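Local coordinates for KLLA0F20702p (PDB 5Y5A), which probably recruits telomerase to telomeres as the yeast Est1 subunit by binding Cdc13, through the largely helical N-terminal part present in this chain, at residues A[187-192]-A[225-230]; A[219-224]-A[242-247]; A[323-328]-A[377-382]; A[257-262]-A[369-374]; A[443-448]-A[547-552]. All blocks are in the same frame, centred on the assembly; numbering follows the deposited sequence.

Contact 1: A[187-192]-A[225-230]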
# COMPACT_ATOMS: atom_id res chain seq x y z
N ALA A 187 -9.01 -11.06 14.21
CA ALA A 187 -10.28 -10.50 14.67
C ALA A 187 -10.13 -9.00 14.90
O ALA A 187 -11.00 -8.22 14.52
CB ALA A 187 -10.74 -11.19 15.94
N SER A 188 -9.01 -8.62 15.50
CA SER A 188 -8.72 -7.22 15.76
C SER A 188 -8.60 -6.45 14.46
O SER A 188 -9.17 -5.36 14.31
CB SER A 188 -7.43 -7.08 16.57
OG SER A 188 -7.60 -7.68 17.85
N GLN A 189 -7.87 -7.02 13.51
CA GLN A 189 -7.70 -6.41 12.20
C GLN A 189 -9.04 -6.20 11.51
O GLN A 189 -9.27 -5.17 10.87
CB GLN A 189 -6.78 -7.27 11.33
CG GLN A 189 -6.33 -6.60 10.04
CD GLN A 189 -7.32 -6.79 8.90
OE1 GLN A 189 -8.06 -7.77 8.87
NE2 GLN A 189 -7.33 -5.85 7.97
N ARG A 190 -9.94 -7.17 11.64
CA ARG A 190 -11.26 -7.02 11.04
C ARG A 190 -12.04 -5.90 11.71
O ARG A 190 -12.72 -5.12 11.04
CB ARG A 190 -12.03 -8.33 11.12
CG ARG A 190 -11.45 -9.41 10.22
CD ARG A 190 -11.32 -8.93 8.78
NE ARG A 190 -11.29 -10.07 7.87
CZ ARG A 190 -10.18 -10.60 7.37
NH1 ARG A 190 -9.00 -10.09 7.67
NH2 ARG A 190 -10.26 -11.65 6.56
N CYS A 191 -11.94 -5.82 13.04
CA CYS A 191 -12.63 -4.76 13.78
C CYS A 191 -12.15 -3.40 13.31
O CYS A 191 -12.95 -2.50 13.06
CB CYS A 191 -12.40 -4.91 15.28
SG CYS A 191 -13.23 -6.31 16.02
N LEU A 192 -10.84 -3.24 13.20
CA LEU A 192 -10.27 -1.99 12.73
C LEU A 192 -10.65 -1.72 11.27
O LEU A 192 -10.90 -0.58 10.90
CB LEU A 192 -8.75 -2.02 12.90
CG LEU A 192 -8.28 -2.12 14.36
CD1 LEU A 192 -6.81 -2.49 14.41
CD2 LEU A 192 -8.52 -0.81 15.11
N ASP A 225 -5.00 2.65 9.04
CA ASP A 225 -3.56 2.64 9.24
C ASP A 225 -3.17 1.63 10.31
O ASP A 225 -2.21 0.88 10.15
CB ASP A 225 -3.06 4.03 9.63
CG ASP A 225 -2.90 4.95 8.43
OD1 ASP A 225 -3.50 4.65 7.37
OD2 ASP A 225 -2.18 5.96 8.55
N ILE A 226 -3.93 1.62 11.40
CA ILE A 226 -3.66 0.68 12.47
C ILE A 226 -3.90 -0.75 12.00
O ILE A 226 -3.10 -1.64 12.27
CB ILE A 226 -4.50 0.99 13.71
CG1 ILE A 226 -4.21 2.41 14.18
CG2 ILE A 226 -4.18 0.00 14.82
CD1 ILE A 226 -5.11 2.88 15.31
N ALA A 227 -4.99 -0.96 11.26
CA ALA A 227 -5.28 -2.28 10.69
C ALA A 227 -4.14 -2.78 9.79
O ALA A 227 -3.74 -3.94 9.89
CB ALA A 227 -6.59 -2.24 9.92
N SER A 228 -3.63 -1.91 8.92
CA SER A 228 -2.50 -2.23 8.06
C SER A 228 -1.24 -2.53 8.85
O SER A 228 -0.41 -3.33 8.45
CB SER A 228 -2.20 -1.08 7.10
OG SER A 228 -3.27 -0.88 6.19
N THR A 229 -1.08 -1.85 9.97
CA THR A 229 0.13 -2.01 10.74
C THR A 229 0.18 -3.42 11.35
O THR A 229 1.18 -4.12 11.19
CB THR A 229 0.24 -0.92 11.83
OG1 THR A 229 0.38 0.35 11.18
CG2 THR A 229 1.45 -1.15 12.72
N ILE A 230 -0.90 -3.86 11.98
CA ILE A 230 -0.86 -5.14 12.70
C ILE A 230 -0.90 -6.38 11.79
O ILE A 230 -0.40 -7.44 12.17
CB ILE A 230 -2.00 -5.24 13.74
CG1 ILE A 230 -3.37 -5.19 13.07
CG2 ILE A 230 -1.87 -4.13 14.78
CD1 ILE A 230 -4.53 -5.46 14.03

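Contact 2: A[219-224]-A[242-247]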
# COMPACT_ATOMS: atom_id res chain seq x y z
N LYS A 219 -10.22 10.31 10.12
CA LYS A 219 -10.59 9.35 11.15
C LYS A 219 -10.65 7.90 10.63
O LYS A 219 -10.10 7.00 11.26
CB LYS A 219 -11.93 9.74 11.79
CG LYS A 219 -12.25 8.98 13.06
CD LYS A 219 -13.48 9.55 13.75
CE LYS A 219 -13.74 8.89 15.09
NZ LYS A 219 -14.94 9.46 15.77
N PRO A 220 -11.31 7.67 9.48
CA PRO A 220 -11.24 6.28 9.01
C PRO A 220 -9.82 5.88 8.60
O PRO A 220 -9.45 4.72 8.77
CB PRO A 220 -12.19 6.25 7.81
CG PRO A 220 -12.38 7.69 7.42
CD PRO A 220 -12.26 8.46 8.69
N LEU A 221 -9.04 6.83 8.09
CA LEU A 221 -7.67 6.54 7.68
C LEU A 221 -6.82 6.13 8.87
O LEU A 221 -5.93 5.30 8.72
CB LEU A 221 -7.05 7.74 6.98
CG LEU A 221 -7.52 7.95 5.54
CD1 LEU A 221 -6.98 9.26 4.98
CD2 LEU A 221 -7.09 6.80 4.67
N ARG A 222 -7.09 6.68 10.05
CA ARG A 222 -6.32 6.29 11.23
C ARG A 222 -6.59 4.84 11.61
O ARG A 222 -5.66 4.09 11.92
CB ARG A 222 -6.63 7.20 12.42
CG ARG A 222 -5.71 6.94 13.61
CD ARG A 222 -6.18 7.64 14.88
NE ARG A 222 -7.31 6.96 15.51
CZ ARG A 222 -7.50 6.90 16.82
NH1 ARG A 222 -6.64 7.46 17.65
NH2 ARG A 222 -8.56 6.26 17.30
N TYR A 223 -7.86 4.44 11.60
CA TYR A 223 -8.22 3.06 11.90
C TYR A 223 -7.64 2.09 10.88
O TYR A 223 -7.13 1.03 11.23
CB TYR A 223 -9.74 2.90 11.97
CG TYR A 223 -10.36 3.45 13.24
CD1 TYR A 223 -10.19 2.80 14.45
CD2 TYR A 223 -11.12 4.61 13.22
CE1 TYR A 223 -10.75 3.30 15.62
CE2 TYR A 223 -11.69 5.11 14.38
CZ TYR A 223 -11.50 4.45 15.57
OH TYR A 223 -12.06 4.95 16.73
N LEU A 224 -7.71 2.47 9.61
CA LEU A 224 -7.17 1.65 8.54
C LEU A 224 -5.65 1.55 8.66
O LEU A 224 -5.07 0.48 8.43
CB LEU A 224 -7.56 2.23 7.18
CG LEU A 224 -9.05 2.19 6.83
CD1 LEU A 224 -9.32 2.88 5.49
CD2 LEU A 224 -9.55 0.76 6.80
N GLY A 242 -7.68 3.40 -0.40
CA GLY A 242 -7.74 3.94 -1.75
C GLY A 242 -9.12 4.49 -2.06
O GLY A 242 -9.26 5.47 -2.78
N ILE A 243 -10.14 3.85 -1.50
CA ILE A 243 -11.50 4.32 -1.73
C ILE A 243 -11.67 5.69 -1.08
O ILE A 243 -12.27 6.58 -1.68
CB ILE A 243 -12.55 3.32 -1.20
CG1 ILE A 243 -12.50 2.04 -2.04
CG2 ILE A 243 -13.95 3.91 -1.31
CD1 ILE A 243 -13.42 0.94 -1.55
N CYS A 244 -11.11 5.87 0.11
CA CYS A 244 -11.11 7.20 0.72
C CYS A 244 -10.46 8.22 -0.22
O CYS A 244 -10.99 9.31 -0.40
CB CYS A 244 -10.38 7.20 2.07
SG CYS A 244 -11.13 6.20 3.37
N TYR A 245 -9.33 7.87 -0.83
CA TYR A 245 -8.61 8.84 -1.66
C TYR A 245 -9.36 9.17 -2.96
O TYR A 245 -9.17 10.24 -3.52
CB TYR A 245 -7.19 8.35 -1.97
CG TYR A 245 -6.29 8.35 -0.75
CD1 TYR A 245 -6.07 9.52 -0.03
CD2 TYR A 245 -5.66 7.19 -0.33
CE1 TYR A 245 -5.24 9.52 1.09
CE2 TYR A 245 -4.83 7.18 0.78
CZ TYR A 245 -4.63 8.34 1.49
OH TYR A 245 -3.80 8.31 2.60
N THR A 246 -10.22 8.27 -3.42
CA THR A 246 -11.05 8.59 -4.57
C THR A 246 -12.01 9.75 -4.26
O THR A 246 -12.36 10.53 -5.15
CB THR A 246 -11.89 7.39 -5.07
OG1 THR A 246 -12.75 6.91 -4.03
CG2 THR A 246 -10.98 6.26 -5.53
N HIS A 247 -12.44 9.87 -3.01
CA HIS A 247 -13.39 10.92 -2.64
C HIS A 247 -12.72 12.29 -2.65
O HIS A 247 -13.35 13.28 -3.00
CB HIS A 247 -14.01 10.66 -1.26
CG HIS A 247 -14.76 9.37 -1.17
ND1 HIS A 247 -15.85 9.09 -1.97
CD2 HIS A 247 -14.59 8.30 -0.37
CE1 HIS A 247 -16.30 7.88 -1.67
NE2 HIS A 247 -15.56 7.38 -0.70

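Contact 3: A[323-328]-A[377-382]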
# COMPACT_ATOMS: atom_id res chain seq x y z
N SER A 323 -1.22 3.70 -20.24
CA SER A 323 -1.00 3.43 -21.65
C SER A 323 -0.22 2.13 -21.89
O SER A 323 -0.34 1.52 -22.95
CB SER A 323 -0.28 4.60 -22.31
OG SER A 323 1.07 4.66 -21.91
N HIS A 324 0.59 1.71 -20.93
CA HIS A 324 1.30 0.44 -21.07
C HIS A 324 0.40 -0.74 -20.74
O HIS A 324 0.39 -1.74 -21.47
CB HIS A 324 2.55 0.42 -20.18
CG HIS A 324 3.73 1.11 -20.79
ND1 HIS A 324 4.13 2.38 -20.42
CD2 HIS A 324 4.58 0.72 -21.77
CE1 HIS A 324 5.19 2.73 -21.13
NE2 HIS A 324 5.47 1.74 -21.96
N ILE A 325 -0.35 -0.64 -19.65
CA ILE A 325 -1.24 -1.73 -19.26
C ILE A 325 -2.50 -1.78 -20.13
O ILE A 325 -2.89 -2.84 -20.59
CB ILE A 325 -1.64 -1.61 -17.78
CG1 ILE A 325 -0.38 -1.57 -16.91
CG2 ILE A 325 -2.53 -2.79 -17.37
CD1 ILE A 325 -0.64 -1.77 -15.42
N PHE A 326 -3.11 -0.62 -20.37
CA PHE A 326 -4.35 -0.53 -21.14
C PHE A 326 -4.18 0.35 -22.38
O PHE A 326 -4.78 1.42 -22.46
CB PHE A 326 -5.47 0.03 -20.26
CG PHE A 326 -5.66 -0.69 -18.95
CD1 PHE A 326 -6.36 -1.90 -18.90
CD2 PHE A 326 -5.16 -0.17 -17.77
CE1 PHE A 326 -6.54 -2.57 -17.71
CE2 PHE A 326 -5.35 -0.83 -16.57
CZ PHE A 326 -6.05 -2.04 -16.54
N PRO A 327 -3.39 -0.11 -23.36
CA PRO A 327 -3.03 0.75 -24.51
C PRO A 327 -4.23 1.29 -25.28
O PRO A 327 -4.21 2.46 -25.68
CB PRO A 327 -2.20 -0.19 -25.40
CG PRO A 327 -2.61 -1.57 -25.00
CD PRO A 327 -2.85 -1.47 -23.51
N GLN A 328 -5.27 0.48 -25.47
CA GLN A 328 -6.42 0.89 -26.25
C GLN A 328 -7.20 2.00 -25.57
O GLN A 328 -7.64 2.95 -26.22
CB GLN A 328 -7.34 -0.30 -26.52
CG GLN A 328 -6.72 -1.33 -27.42
CD GLN A 328 -6.23 -0.72 -28.71
OE1 GLN A 328 -7.00 -0.08 -29.43
NE2 GLN A 328 -4.95 -0.89 -29.01
N MET A 377 -0.50 -9.57 -14.42
CA MET A 377 -1.75 -10.19 -14.01
C MET A 377 -2.88 -9.82 -14.96
O MET A 377 -3.74 -10.63 -15.24
CB MET A 377 -2.12 -9.80 -12.59
CG MET A 377 -1.20 -10.38 -11.53
SD MET A 377 -1.68 -9.76 -9.91
CE MET A 377 -3.11 -10.79 -9.57
N ILE A 378 -2.86 -8.59 -15.46
CA ILE A 378 -3.97 -8.10 -16.28
C ILE A 378 -3.86 -8.58 -17.72
O ILE A 378 -4.86 -8.99 -18.32
CB ILE A 378 -4.04 -6.54 -16.23
CG1 ILE A 378 -4.57 -6.09 -14.86
CG2 ILE A 378 -4.91 -6.00 -17.35
CD1 ILE A 378 -4.39 -4.60 -14.58
N ASN A 379 -2.65 -8.58 -18.27
CA ASN A 379 -2.44 -8.98 -19.66
C ASN A 379 -1.97 -10.43 -19.86
O ASN A 379 -1.90 -10.91 -20.99
CB ASN A 379 -1.47 -8.01 -20.32
CG ASN A 379 -2.07 -6.61 -20.46
OD1 ASN A 379 -3.24 -6.47 -20.80
ND2 ASN A 379 -1.28 -5.59 -20.18
N GLY A 380 -1.67 -11.12 -18.76
CA GLY A 380 -1.32 -12.53 -18.80
C GLY A 380 0.14 -12.81 -19.09
O GLY A 380 0.94 -11.89 -19.27
N VAL A 381 0.49 -14.09 -19.15
CA VAL A 381 1.82 -14.55 -19.50
C VAL A 381 2.13 -14.24 -20.97
O VAL A 381 1.38 -14.62 -21.86
CB VAL A 381 1.95 -16.06 -19.24
CG1 VAL A 381 3.25 -16.62 -19.83
CG2 VAL A 381 1.84 -16.35 -17.75
N SER A 382 3.24 -13.55 -21.22
CA SER A 382 3.60 -13.18 -22.58
C SER A 382 3.87 -14.42 -23.42
O SER A 382 4.47 -15.38 -22.95
CB SER A 382 4.81 -12.26 -22.59
OG SER A 382 5.96 -12.97 -22.18

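Contact 4: A[257-262]-A[369-374]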
# COMPACT_ATOMS: atom_id res chain seq x y z
N GLN A 257 -2.69 2.74 -3.64
CA GLN A 257 -3.34 1.89 -2.65
C GLN A 257 -4.01 0.69 -3.31
O GLN A 257 -3.99 -0.42 -2.77
CB GLN A 257 -4.36 2.71 -1.85
CG GLN A 257 -3.73 3.78 -0.96
CD GLN A 257 -3.03 3.19 0.26
OE1 GLN A 257 -3.46 2.17 0.81
NE2 GLN A 257 -1.96 3.83 0.68
N PHE A 258 -4.60 0.91 -4.49
CA PHE A 258 -5.19 -0.21 -5.24
C PHE A 258 -4.12 -1.23 -5.63
O PHE A 258 -4.38 -2.43 -5.62
CB PHE A 258 -5.92 0.30 -6.49
CG PHE A 258 -7.15 1.13 -6.18
CD1 PHE A 258 -7.79 1.02 -4.95
CD2 PHE A 258 -7.66 2.02 -7.12
CE1 PHE A 258 -8.93 1.79 -4.67
CE2 PHE A 258 -8.79 2.79 -6.84
CZ PHE A 258 -9.42 2.67 -5.61
N VAL A 259 -2.94 -0.75 -6.00
CA VAL A 259 -1.85 -1.64 -6.39
C VAL A 259 -1.36 -2.42 -5.17
O VAL A 259 -1.15 -3.62 -5.25
CB VAL A 259 -0.68 -0.86 -7.01
CG1 VAL A 259 0.56 -1.74 -7.10
CG2 VAL A 259 -1.07 -0.36 -8.40
N ARG A 260 -1.21 -1.73 -4.04
CA ARG A 260 -0.82 -2.41 -2.80
C ARG A 260 -1.83 -3.49 -2.40
O ARG A 260 -1.47 -4.50 -1.79
CB ARG A 260 -0.66 -1.40 -1.66
CG ARG A 260 0.49 -0.39 -1.82
CD ARG A 260 1.86 -1.06 -1.83
NE ARG A 260 2.06 -1.96 -0.69
CZ ARG A 260 2.57 -1.59 0.48
NH1 ARG A 260 2.95 -0.34 0.68
NH2 ARG A 260 2.72 -2.49 1.45
N SER A 261 -3.09 -3.28 -2.75
CA SER A 261 -4.16 -4.16 -2.31
C SER A 261 -4.20 -5.41 -3.18
O SER A 261 -4.72 -6.44 -2.78
CB SER A 261 -5.52 -3.45 -2.35
OG SER A 261 -6.06 -3.50 -3.66
N SER A 262 -3.64 -5.29 -4.39
CA SER A 262 -3.64 -6.38 -5.35
C SER A 262 -2.42 -7.25 -5.20
O SER A 262 -2.41 -8.37 -5.68
CB SER A 262 -3.69 -5.84 -6.78
OG SER A 262 -4.77 -4.95 -6.96
N ILE A 369 6.77 0.12 -9.83
CA ILE A 369 7.27 -1.25 -9.65
C ILE A 369 6.10 -2.23 -9.56
O ILE A 369 6.06 -3.24 -10.25
CB ILE A 369 8.17 -1.37 -8.40
CG1 ILE A 369 9.57 -0.85 -8.71
CG2 ILE A 369 8.25 -2.83 -7.91
CD1 ILE A 369 10.44 -0.63 -7.48
N GLY A 370 5.15 -1.91 -8.68
CA GLY A 370 3.95 -2.70 -8.55
C GLY A 370 3.18 -2.82 -9.86
O GLY A 370 2.67 -3.88 -10.19
N SER A 371 3.13 -1.74 -10.63
CA SER A 371 2.39 -1.73 -11.88
C SER A 371 2.92 -2.69 -12.94
O SER A 371 2.18 -3.08 -13.84
CB SER A 371 2.36 -0.31 -12.45
OG SER A 371 1.43 0.47 -11.72
N PHE A 372 4.20 -3.06 -12.85
CA PHE A 372 4.74 -4.04 -13.79
C PHE A 372 4.08 -5.39 -13.53
O PHE A 372 3.84 -6.16 -14.46
CB PHE A 372 6.27 -4.16 -13.68
CG PHE A 372 6.86 -5.25 -14.56
CD1 PHE A 372 7.03 -5.05 -15.92
CD2 PHE A 372 7.25 -6.47 -14.01
CE1 PHE A 372 7.56 -6.04 -16.73
CE2 PHE A 372 7.79 -7.47 -14.82
CZ PHE A 372 7.94 -7.26 -16.18
N HIS A 373 3.79 -5.68 -12.27
CA HIS A 373 3.14 -6.95 -11.92
C HIS A 373 1.63 -6.84 -12.12
O HIS A 373 0.98 -7.84 -12.38
CB HIS A 373 3.49 -7.36 -10.49
CG HIS A 373 4.96 -7.49 -10.25
ND1 HIS A 373 5.65 -8.67 -10.45
CD2 HIS A 373 5.88 -6.58 -9.85
CE1 HIS A 373 6.92 -8.48 -10.18
NE2 HIS A 373 7.09 -7.22 -9.81
N MET A 374 1.08 -5.64 -11.99
CA MET A 374 -0.31 -5.42 -12.41
C MET A 374 -0.43 -5.79 -13.89
O MET A 374 -1.34 -6.52 -14.29
CB MET A 374 -0.75 -3.97 -12.18
CG MET A 374 -0.72 -3.52 -10.71
SD MET A 374 -1.78 -4.52 -9.64
CE MET A 374 -3.40 -3.89 -10.09

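Contact 5: A[443-448]-A[547-552]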
# COMPACT_ATOMS: atom_id res chain seq x y z
N ALA A 443 17.95 -5.79 -16.19
CA ALA A 443 18.77 -4.82 -15.47
C ALA A 443 20.26 -5.02 -15.75
O ALA A 443 20.99 -4.06 -15.96
CB ALA A 443 18.50 -4.92 -13.97
N HIS A 444 20.69 -6.28 -15.74
CA HIS A 444 22.07 -6.67 -16.06
C HIS A 444 22.50 -6.28 -17.46
O HIS A 444 23.69 -6.10 -17.74
CB HIS A 444 22.22 -8.18 -15.89
CG HIS A 444 22.71 -8.60 -14.54
ND1 HIS A 444 22.64 -9.91 -14.10
CD2 HIS A 444 23.31 -7.90 -13.55
CE1 HIS A 444 23.16 -9.99 -12.89
NE2 HIS A 444 23.58 -8.78 -12.53
N ARG A 445 21.52 -6.17 -18.36
CA ARG A 445 21.80 -5.84 -19.75
C ARG A 445 21.44 -4.40 -20.11
O ARG A 445 21.59 -3.99 -21.26
CB ARG A 445 21.06 -6.84 -20.65
CG ARG A 445 21.72 -8.21 -20.66
CD ARG A 445 20.76 -9.34 -21.03
NE ARG A 445 21.42 -10.63 -20.86
CZ ARG A 445 21.59 -11.23 -19.68
NH1 ARG A 445 21.14 -10.65 -18.57
NH2 ARG A 445 22.21 -12.40 -19.61
N SER A 446 20.99 -3.63 -19.13
CA SER A 446 20.65 -2.22 -19.33
C SER A 446 21.87 -1.32 -19.13
O SER A 446 22.35 -1.16 -18.01
CB SER A 446 19.53 -1.80 -18.37
OG SER A 446 19.18 -0.44 -18.54
N THR A 447 22.37 -0.72 -20.20
CA THR A 447 23.59 0.08 -20.11
C THR A 447 23.36 1.35 -19.29
O THR A 447 24.19 1.71 -18.46
CB THR A 447 24.15 0.48 -21.51
OG1 THR A 447 23.12 1.11 -22.28
CG2 THR A 447 24.67 -0.74 -22.26
N SER A 448 22.22 2.00 -19.50
CA SER A 448 21.91 3.22 -18.76
C SER A 448 21.79 2.91 -17.27
O SER A 448 22.33 3.64 -16.44
CB SER A 448 20.63 3.86 -19.27
OG SER A 448 19.53 3.00 -19.08
N LYS A 547 27.77 -9.66 -12.11
CA LYS A 547 27.47 -10.33 -13.37
C LYS A 547 26.74 -9.45 -14.38
O LYS A 547 25.93 -9.94 -15.16
CB LYS A 547 26.65 -11.60 -13.09
CG LYS A 547 27.42 -12.64 -12.29
CD LYS A 547 26.55 -13.82 -11.89
CE LYS A 547 27.40 -14.93 -11.27
NZ LYS A 547 26.60 -16.13 -10.90
N ASN A 548 27.01 -8.14 -14.36
CA ASN A 548 26.42 -7.25 -15.35
C ASN A 548 26.98 -7.58 -16.73
O ASN A 548 28.07 -8.13 -16.83
CB ASN A 548 26.66 -5.77 -14.99
CG ASN A 548 28.07 -5.29 -15.33
OD1 ASN A 548 28.33 -4.83 -16.45
ND2 ASN A 548 28.99 -5.39 -14.37
N CYS A 549 26.24 -7.26 -17.78
CA CYS A 549 26.63 -7.62 -19.13
C CYS A 549 27.01 -6.38 -19.94
O CYS A 549 27.02 -6.41 -21.17
CB CYS A 549 25.49 -8.37 -19.84
SG CYS A 549 24.80 -9.78 -18.92
N CYS A 550 27.34 -5.30 -19.24
CA CYS A 550 27.61 -4.03 -19.91
C CYS A 550 29.05 -3.58 -19.72
O CYS A 550 29.36 -2.40 -19.91
CB CYS A 550 26.65 -2.96 -19.39
SG CYS A 550 24.90 -3.34 -19.65
N GLY A 551 29.92 -4.51 -19.34
CA GLY A 551 31.35 -4.25 -19.31
C GLY A 551 31.91 -3.52 -18.10
O GLY A 551 33.08 -3.14 -18.10
N PHE A 552 31.10 -3.32 -17.07
CA PHE A 552 31.58 -2.63 -15.88
C PHE A 552 32.28 -3.59 -14.92
O PHE A 552 31.81 -4.71 -14.68
CB PHE A 552 30.42 -1.90 -15.18
CG PHE A 552 29.84 -0.78 -16.00
CD1 PHE A 552 30.45 0.47 -16.04
CD2 PHE A 552 28.68 -0.97 -16.74
CE1 PHE A 552 29.93 1.49 -16.79
CE2 PHE A 552 28.14 0.06 -17.49
CZ PHE A 552 28.76 1.28 -17.52
O HOH W 1 25.28 -10.16 -10.38

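Contact 1: A[187-192]-A[225-230]
Ser188 brings its CB to within 4.2 Å of Ile230 CD1, at one end of a patch where helix 179-206 lies against helix 218-230. Its hydroxyl takes no part, being bonded to the backbone oxygen of Cys184 one turn back. Gln189 sits at the closest pass: its CA is 5.0 Å from that of Ala227, and the small alanine permits this. Ile230 CD1 rests on the backbone N of Gln189. A chi1 of -170° carries the Gln189 chain away from its own N, and with a bend at the next bond the side chain runs over the backbone of helix 218-230 and lays CG on Ala227 O, at 3.7 Å. Its OE1 turns back to accept NH1 of Arg190 at 2.8 Å, lying in the plane of the guanidinium. This arginine faces away from helix 218-230, and its NE pairs with Asp83 of helix 78-105. Leu192 closes the patch. Its CB presses on Ala227 CB at 3.7 Å, and its CD1 meets both Ile226 CG2, 3.6 Å away and approached at about a right angle, and Ile230 CD1. Ile230 reaches across because its CG1 lies between the backbone N and the carbonyl carbon (chi1 62°). The segments run nearly antiparallel at 159°, as two successive helices of a TPR-like hairpin would. No hydrogen bond crosses the interface: the helices are joined by buried aliphatic packing at short range, while the hydroxyl of Ser188 is used within its own helix and Arg190 is held by Gln189 and Asp83.

Contact 2: A[219-224]-A[242-247]
Leu221 and Cys244 form the middle of this contact, with Leu221 CD2 lying 4.2 Å from Cys244 CB. A second apolar pair joins Leu221 CD1 to Tyr245 CE1 at 4.3 Å. Leu221 CD1 also comes 4.1 Å from Tyr245 OH, a van der Waals touch, and CD2 is nearly as close to the same oxygen, so the forked end of the leucine sits beside the phenol tip. Tyr245 leaves its helix pointing across the face of the contact, but with CG anti to the carbonyl carbon (chi1 -70°) its far end swings in to the leucine. The same tyrosine packs on Asn253 and Gln257 of helix 251-263, joining a third helix to the pair. Helices 218-230 and 235-247 follow each other directly in the chain and run antiparallel here, at 161° with axes 10.7 Å apart, the hairpin geometry of TPR-like helical repeats. Sulfur contacts fill the deeper side. Cys244 SG lies 4.3 Å from Leu224 CD1 and a little farther from Pro220 CG. Pro220 stands in the first turn of its helix, where a residue without an N-H breaks no helical bond, and its ring also touches Ile203 of helix 179-206. Leu224 packs in addition on Thr237, Gln240 and Arg241, one to two turns ahead of Cys244.

Contact 3: A[323-328]-A[377-382]
Ile378 puts both of its methyl groups against two residues of the 323-328 segment. Its CD1 lies 3.6 Å from Phe326 CZ and 3.8 Å from Ile325 CG2, while its CG2 touches Phe326 CE1 at 3.8 Å. Both partners cross the isoleucine at about a right angle. With an alanine in its place those methyls are gone, and the Phe326 ring would probably lose its support from this side and be freer to turn, with a gap opened beside Ile325. Ile325 touches both of the others. Its CG2 points away from its own N, beside the carbonyl carbon, which puts this methyl against Ile378 and also 3.5 Å above the plane of the Phe326 ring, offset toward the rim, so two isoleucines, one from each segment, touch the ring. Phe275 of helix 271-279 covers both isoleucines in turn. Asn379 adds the polar link. Its ND2 donates to Ile325 O at 3.2 Å in a nearly straight bond of 164°. The hydrogen is aimed at a lone pair in the carbonyl plane, and the oxygen lies in the plane of the amide. The carbonyl so held is that of the last residue of helix 318-325, for Phe326 already leaves helical geometry. Asn379 is likewise the last of helix 339-379, which Gly380 breaks with positive phi. The contact is thus a meeting of two helix C-termini at the surface of a predominantly helical fold, where a side-chain amide serves a carbonyl at the end of a neighbouring helix.

Contact 4: A[257-262]-A[369-374]
Val259 sets its CG1 on the bare backbone of Gly370, 3.8 Å from the glycine CA. A side chain at that position would clash, since a CB there would stand about 2.5 Å from Val259 CG1. The absence of one therefore lets helices 251-263 and 339-379 cross at 58° with axes 9.7 Å apart. The other valine methyl, CG2, takes Met374 CG at 3.9 Å and approaches the side chain of Ser371. Met374 is the second apolar element. Bent at chi2 (-59°) and again at chi3 (-75°), its chain curls toward the 257-262 segment and lays its end along Ser262, with CE 3.6 Å from Ser262 OG and SD 3.7 Å from Ser262 CB. Phe275 of helix 271-279 packs on both Val259 and Met374. The serine hydroxyls bond within their own helices. Ser261 OG and Ser262 OG both donate to Phe258 O, at 2.8 and 2.9 Å, and arrive from opposite faces of its carbonyl plane; Ser371 OG likewise bonds to Leu367 O, one turn back. Each buried hydroxyl is thus spent on its own helix before the other segment is reached. The consequence is an interface that works by shape: serines can border a methionine thioether without a polar partner across the interface, and a glycine sets how closely the two helices may come.

Contact 5: A[443-448]-A[547-552]
His444 lies with one ring face over the backbone of Lys547, whose O stands 3.4 Å above the plane of the His444 ring, over its centre. The ring also stacks on Phe544, and NE2 bonds to Phe544 O; a water weakly held by NE2 accepts Lys547 N as well. Replacing the ring by an alanine side chain is likely to leave Lys547 O without its flat cover and Phe544 without its stacking mate. The backbone His444 O accepts Cys549 N at 2.8 Å, nearly straight at 165°. Arg445 stretches alongside, and Cys549 SG sits over the centre of its guanidinium, 3.6 Å from CZ; NH1 goes to Lys441 O. Cys550 SG settles against the turn between helices 437-444 and 447-462, 3.7 Å from Thr447 CG2. Asn548 shapes the loop itself: OD1 accepts Cys550 N at 3.0 Å, an Asx turn, and Phe552 N, while ND2 reaches Phe552 O and Leu545 O. Lys547 NZ pairs with an acidic group of the bound peptide, presumably Cdc13, on whose backbone His444 also packs. One backbone hydrogen bond and flat groups set against backbone and sulfur, rather than an aliphatic core, join the loop to the helix end beside the peptide.

Contacts 1, 2 and 4 are buried, contact 3 lies at the surface and contact 5 is partly buried, its centre about 31 Å from the centre of the chain. Contacts 1 and 2 share helix 218-230 and touch where Leu192 O meets Tyr223 CB. Contacts 3 and 4 share helix 339-379, and Ile325 of the one packs on Met374 of the other. Helices 235-247 and 251-263 bridge these pairs, Gly242 lying on Gln257 and Phe258. Within the interior, packing alone spans the segments, whether antiparallel (1, 2) or crossed (4). A hydrogen bond from a side-chain amide appears at the helix ends of contact 3, and a backbone hydrogen bond at the peripheral loop of contact 5.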